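Local coordinates for ESX secretion system protein EccC (PDB 4NH0) that forms part of the ESX type VII secretion system that exports EsxA and EsxB, and may be its ATPase translocase subunit, at residues E1039-E1048 with G1071-S1079. Sequence-based numbering, arbitrary orientation.
Sequences ELFLVVDDYE and GLHLIIARS
The imidazole of H1073 is gripped from within the contact on two counts: its CD2 lies over one face of the F1041 ring in an offset stack (centroids 4.4 Å apart, planes 21° apart), while NE2 donates to E1039 OE1 at 2.9 Å, arriving from above the carboxylate plane. Its ND1 bonds to P942 O, so both ring nitrogens are engaged and the ring's rotation is fixed. Between these strands runs regular parallel pairing, including L1042 N to H1073 O and I1075 N to L1042 O. On the face opposite H1073, L1042 CD2 meets L1074 CD1 at 3.7 Å. Beyond D1045 the chain veers across toward 1077-1079, and Y1047 N reaches A1077 O (2.8 Å) as its CB and ring pack on I1076 CG2. In E1048, CB lies over the R1078 guanidinium, whose NH1 bonds to G1081 O, and a kink at CB-CG (chi2 -79°) turns OE1 to S1079 N at 3.0 Å; with an alanine here that amide is likely to lose its carboxylate acceptor. D1045 bonds to S955 of the P-loop, and D1046 bonds to S982 through OD2 and touches ATP, consistent with a Walker B motif. The pair lies centrally in the third FtsK sheet, between strands 974-980 and 944-947, with helix 954-968 covering the F1041 face and helix 1090-1097 the I1076 face.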
ATOM      1  N   GLU A1039      -8.296  60.177  19.830  1.00 80.13           N
ATOM      2  CA  GLU A1039      -7.023  59.510  19.611  1.00 66.12           C
ATOM      3  C   GLU A1039      -6.507  59.859  18.223  1.00 62.96           C
ATOM      4  O   GLU A1039      -7.289  60.184  17.332  1.00 60.32           O
ATOM      5  CB  GLU A1039      -7.165  57.995  19.767  1.00 65.36           C
ATOM      6  CG  GLU A1039      -7.546  57.552  21.168  1.00 76.40           C
ATOM      7  CD  GLU A1039      -7.571  56.045  21.315  1.00 90.21           C
ATOM      8  OE1 GLU A1039      -7.408  55.344  20.294  1.00 90.70           O
ATOM      9  OE2 GLU A1039      -7.753  55.560  22.450  1.00100.51           O
ATOM     10  N   LEU A1040      -5.194  59.798  18.037  1.00 60.34           N
ATOM     11  CA  LEU A1040      -4.607  60.161  16.754  1.00 61.14           C
ATOM     12  C   LEU A1040      -4.011  58.956  16.042  1.00 67.29           C
ATOM     13  O   LEU A1040      -3.199  58.226  16.607  1.00 74.05           O
ATOM     14  CB  LEU A1040      -3.537  61.237  16.940  1.00 59.60           C
ATOM     15  CG  LEU A1040      -2.787  61.646  15.672  1.00 58.11           C
ATOM     16  CD1 LEU A1040      -3.755  62.127  14.605  1.00 64.38           C
ATOM     17  CD2 LEU A1040      -1.758  62.719  15.981  1.00 73.17           C
ATOM     18  N   PHE A1041      -4.426  58.755  14.798  1.00 63.54           N
ATOM     19  CA  PHE A1041      -3.875  57.695  13.966  1.00 64.47           C
ATOM     20  C   PHE A1041      -2.995  58.287  12.876  1.00 69.68           C
ATOM     21  O   PHE A1041      -3.488  58.910  11.936  1.00 72.85           O
ATOM     22  CB  PHE A1041      -4.990  56.856  13.344  1.00 60.45           C
ATOM     23  CG  PHE A1041      -5.685  55.951  14.318  1.00 70.05           C
ATOM     24  CD1 PHE A1041      -6.776  56.399  15.042  1.00 74.36           C
ATOM     25  CD2 PHE A1041      -5.251  54.652  14.503  1.00 71.61           C
ATOM     26  CE1 PHE A1041      -7.417  55.565  15.937  1.00 77.50           C
ATOM     27  CE2 PHE A1041      -5.888  53.815  15.396  1.00 78.25           C
ATOM     28  CZ  PHE A1041      -6.972  54.272  16.114  1.00 84.79           C
ATOM     29  N   LEU A1042      -1.688  58.095  13.010  1.00 70.67           N
ATOM     30  CA  LEU A1042      -0.744  58.588  12.018  1.00 59.01           C
ATOM     31  C   LEU A1042      -0.511  57.536  10.942  1.00 59.33           C
ATOM     32  O   LEU A1042       0.207  56.561  11.158  1.00 64.38           O
ATOM     33  CB  LEU A1042       0.576  58.980  12.679  1.00 54.82           C
ATOM     34  CG  LEU A1042       1.642  59.562  11.751  1.00 61.54           C
ATOM     35  CD1 LEU A1042       1.109  60.791  11.039  1.00 51.48           C
ATOM     36  CD2 LEU A1042       2.896  59.901  12.532  1.00 57.20           C
ATOM     37  N   VAL A1043      -1.129  57.739   9.785  1.00 52.07           N
ATOM     38  CA  VAL A1043      -1.014  56.796   8.682  1.00 62.89           C
ATOM     39  C   VAL A1043       0.099  57.209   7.728  1.00 65.82           C
ATOM     40  O   VAL A1043       0.004  58.233   7.054  1.00 75.08           O
ATOM     41  CB  VAL A1043      -2.336  56.682   7.904  1.00 67.26           C
ATOM     42  CG1 VAL A1043      -2.162  55.782   6.699  1.00 50.27           C
ATOM     43  CG2 VAL A1043      -3.437  56.159   8.810  1.00 58.00           C
ATOM     44  N   VAL A1044       1.156  56.404   7.679  1.00 62.40           N
ATOM     45  CA  VAL A1044       2.309  56.709   6.842  1.00 64.94           C
ATOM     46  C   VAL A1044       2.519  55.651   5.766  1.00 65.58           C
ATOM     47  O   VAL A1044       2.785  54.489   6.068  1.00 68.99           O
ATOM     48  CB  VAL A1044       3.593  56.830   7.682  1.00 58.98           C
ATOM     49  CG1 VAL A1044       4.776  57.168   6.791  1.00 68.74           C
ATOM     50  CG2 VAL A1044       3.421  57.879   8.764  1.00 60.88           C
ATOM     51  N   ASP A1045       2.399  56.064   4.510  1.00 54.80           N
ATOM     52  CA  ASP A1045       2.618  55.167   3.384  1.00 63.92           C
ATOM     53  C   ASP A1045       3.959  55.482   2.732  1.00 71.02           C
ATOM     54  O   ASP A1045       4.384  56.638   2.710  1.00 84.60           O
ATOM     55  CB  ASP A1045       1.482  55.292   2.366  1.00 66.76           C
ATOM     56  CG  ASP A1045       1.425  54.117   1.407  1.00 65.43           C
ATOM     57  OD1 ASP A1045       2.416  53.367   1.312  1.00 69.18           O
ATOM     58  OD2 ASP A1045       0.383  53.947   0.741  1.00 77.99           O
ATOM     59  N   ASP A1046       4.613  54.448   2.204  1.00 67.84           N
ATOM     60  CA  ASP A1046       5.928  54.580   1.583  1.00 65.44           C
ATOM     61  C   ASP A1046       6.925  55.225   2.541  1.00 67.85           C
ATOM     62  O   ASP A1046       7.420  56.323   2.292  1.00 87.51           O
ATOM     63  CB  ASP A1046       5.835  55.388   0.287  1.00 71.21           C
ATOM     64  CG  ASP A1046       4.958  54.722  -0.752  1.00 69.46           C
ATOM     65  OD1 ASP A1046       5.128  53.506  -0.982  1.00 63.64           O
ATOM     66  OD2 ASP A1046       4.096  55.411  -1.336  1.00 82.16           O
ATOM     67  N   TYR A1047       7.213  54.530   3.636  1.00 72.05           N
ATOM     68  CA  TYR A1047       8.080  55.057   4.684  1.00 69.60           C
ATOM     69  C   TYR A1047       9.530  55.185   4.229  1.00 75.71           C
ATOM     70  O   TYR A1047      10.286  55.988   4.774  1.00 88.55           O
ATOM     71  CB  TYR A1047       7.999  54.169   5.927  1.00 58.28           C
ATOM     72  CG  TYR A1047       8.838  54.647   7.090  1.00 65.10           C
ATOM     73  CD1 TYR A1047       8.401  55.677   7.911  1.00 56.14           C
ATOM     74  CD2 TYR A1047      10.063  54.061   7.374  1.00 79.31           C
ATOM     75  CE1 TYR A1047       9.163  56.116   8.976  1.00 63.63           C
ATOM     76  CE2 TYR A1047      10.832  54.493   8.437  1.00 77.84           C
ATOM     77  CZ  TYR A1047      10.377  55.520   9.235  1.00 76.62           C
ATOM     78  OH  TYR A1047      11.140  55.952  10.295  1.00 75.25           O
ATOM     79  N   GLU A1048       9.916  54.398   3.231  1.00 73.84           N
ATOM     80  CA  GLU A1048      11.287  54.429   2.738  1.00 70.01           C
ATOM     81  C   GLU A1048      11.587  55.748   2.035  1.00 77.53           C
ATOM     82  O   GLU A1048      12.742  56.154   1.925  1.00 79.05           O
ATOM     83  CB  GLU A1048      11.551  53.253   1.791  1.00 70.72           C
ATOM     84  CG  GLU A1048      10.929  53.392   0.407  1.00 81.88           C
ATOM     85  CD  GLU A1048       9.451  53.056   0.381  1.00 88.54           C
ATOM     86  OE1 GLU A1048       8.881  52.768   1.454  1.00 94.34           O
ATOM     87  OE2 GLU A1048       8.861  53.072  -0.718  1.00 83.03           O
ATOM     88  N   GLY A1071      -2.895  59.176  23.236  1.00 50.74           N
ATOM     89  CA  GLY A1071      -3.736  58.681  22.161  1.00 63.86           C
ATOM     90  C   GLY A1071      -3.032  58.596  20.822  1.00 74.16           C
ATOM     91  O   GLY A1071      -3.583  58.996  19.797  1.00 68.21           O
ATOM     92  N   LEU A1072      -1.817  58.061  20.826  1.00 76.32           N
ATOM     93  CA  LEU A1072      -1.004  58.006  19.616  1.00 73.25           C
ATOM     94  C   LEU A1072      -1.008  56.619  18.982  1.00 73.68           C
ATOM     95  O   LEU A1072      -0.944  55.607  19.678  1.00 73.00           O
ATOM     96  CB  LEU A1072       0.430  58.436  19.927  1.00 69.24           C
ATOM     97  CG  LEU A1072       1.396  58.559  18.748  1.00 55.99           C
ATOM     98  CD1 LEU A1072       0.845  59.513  17.704  1.00 47.92           C
ATOM     99  CD2 LEU A1072       2.759  59.021  19.230  1.00 47.14           C
ATOM    100  N   HIS A1073      -1.086  56.585  17.656  1.00 65.00           N
ATOM    101  CA  HIS A1073      -1.048  55.331  16.912  1.00 64.75           C
ATOM    102  C   HIS A1073      -0.239  55.487  15.628  1.00 75.19           C
ATOM    103  O   HIS A1073      -0.434  56.440  14.875  1.00 71.84           O
ATOM    104  CB  HIS A1073      -2.462  54.853  16.580  1.00 68.56           C
ATOM    105  CG  HIS A1073      -3.303  54.564  17.783  1.00 66.97           C
ATOM    106  ND1 HIS A1073      -3.018  53.541  18.662  1.00 76.29           N
ATOM    107  CD2 HIS A1073      -4.425  55.160  18.251  1.00 64.68           C
ATOM    108  CE1 HIS A1073      -3.927  53.522  19.621  1.00 73.77           C
ATOM    109  NE2 HIS A1073      -4.791  54.494  19.395  1.00 65.28           N
ATOM    110  N   LEU A1074       0.669  54.548  15.384  1.00 73.71           N
ATOM    111  CA  LEU A1074       1.490  54.577  14.181  1.00 57.44           C
ATOM    112  C   LEU A1074       1.150  53.426  13.245  1.00 57.86           C
ATOM    113  O   LEU A1074       1.250  52.257  13.617  1.00 67.88           O
ATOM    114  CB  LEU A1074       2.976  54.533  14.542  1.00 65.82           C
ATOM    115  CG  LEU A1074       3.735  55.858  14.476  1.00 69.09           C
ATOM    116  CD1 LEU A1074       3.811  56.353  13.043  1.00 53.11           C
ATOM    117  CD2 LEU A1074       3.080  56.899  15.366  1.00 69.68           C
ATOM    118  N   ILE A1075       0.745  53.768  12.027  1.00 47.96           N
ATOM    119  CA  ILE A1075       0.450  52.774  11.005  1.00 47.18           C
ATOM    120  C   ILE A1075       1.353  53.019   9.803  1.00 54.13           C
ATOM    121  O   ILE A1075       1.150  53.966   9.045  1.00 68.65           O
ATOM    122  CB  ILE A1075      -1.026  52.822  10.577  1.00 53.99           C
ATOM    123  CG1 ILE A1075      -1.934  52.801  11.807  1.00 35.75           C
ATOM    124  CG2 ILE A1075      -1.349  51.660   9.655  1.00 49.51           C
ATOM    125  CD1 ILE A1075      -3.402  52.858  11.483  1.00 33.14           C
ATOM    126  N   ILE A1076       2.351  52.157   9.637  1.00 51.19           N
ATOM    127  CA  ILE A1076       3.431  52.412   8.692  1.00 54.15           C
ATOM    128  C   ILE A1076       3.585  51.312   7.646  1.00 64.21           C
ATOM    129  O   ILE A1076       3.528  50.126   7.965  1.00 59.38           O
ATOM    130  CB  ILE A1076       4.773  52.580   9.441  1.00 47.54           C
ATOM    131  CG1 ILE A1076       4.683  53.723  10.451  1.00 58.06           C
ATOM    132  CG2 ILE A1076       5.910  52.830   8.474  1.00 57.64           C
ATOM    133  CD1 ILE A1076       5.936  53.905  11.270  1.00 53.12           C
ATOM    134  N   ALA A1077       3.774  51.719   6.394  1.00 65.57           N
ATOM    135  CA  ALA A1077       4.100  50.792   5.318  1.00 53.03           C
ATOM    136  C   ALA A1077       5.440  51.161   4.695  1.00 68.01           C
ATOM    137  O   ALA A1077       5.693  52.328   4.400  1.00 82.25           O
ATOM    138  CB  ALA A1077       3.014  50.790   4.266  1.00 58.38           C
ATOM    139  N   ARG A1078       6.296  50.166   4.490  1.00 70.79           N
ATOM    140  CA  ARG A1078       7.608  50.409   3.907  1.00 70.34           C
ATOM    141  C   ARG A1078       7.925  49.397   2.814  1.00 71.70           C
ATOM    142  O   ARG A1078       7.521  48.238   2.894  1.00 69.42           O
ATOM    143  CB  ARG A1078       8.692  50.366   4.986  1.00 70.14           C
ATOM    144  CG  ARG A1078      10.050  50.849   4.506  1.00 74.27           C
ATOM    145  CD  ARG A1078      11.142  50.592   5.526  1.00 67.55           C
ATOM    146  NE  ARG A1078      12.435  51.067   5.045  1.00 76.53           N
ATOM    147  CZ  ARG A1078      13.102  50.514   4.037  1.00 75.02           C
ATOM    148  NH1 ARG A1078      12.599  49.466   3.402  1.00 80.68           N
ATOM    149  NH2 ARG A1078      14.272  51.010   3.662  1.00 77.00           N
ATOM    150  N   SER A1079       8.652  49.841   1.792  1.00 73.74           N
ATOM    151  CA  SER A1079       9.074  48.959   0.713  1.00 73.30           C
ATOM    152  C   SER A1079      10.030  47.891   1.223  1.00 76.45           C
ATOM    153  O   SER A1079      10.478  47.937   2.368  1.00 67.66           O
ATOM    154  CB  SER A1079       9.735  49.757  -0.412  1.00 85.70           C
ATOM    155  OG  SER A1079      10.142  48.902  -1.466  1.00 95.75           O
TER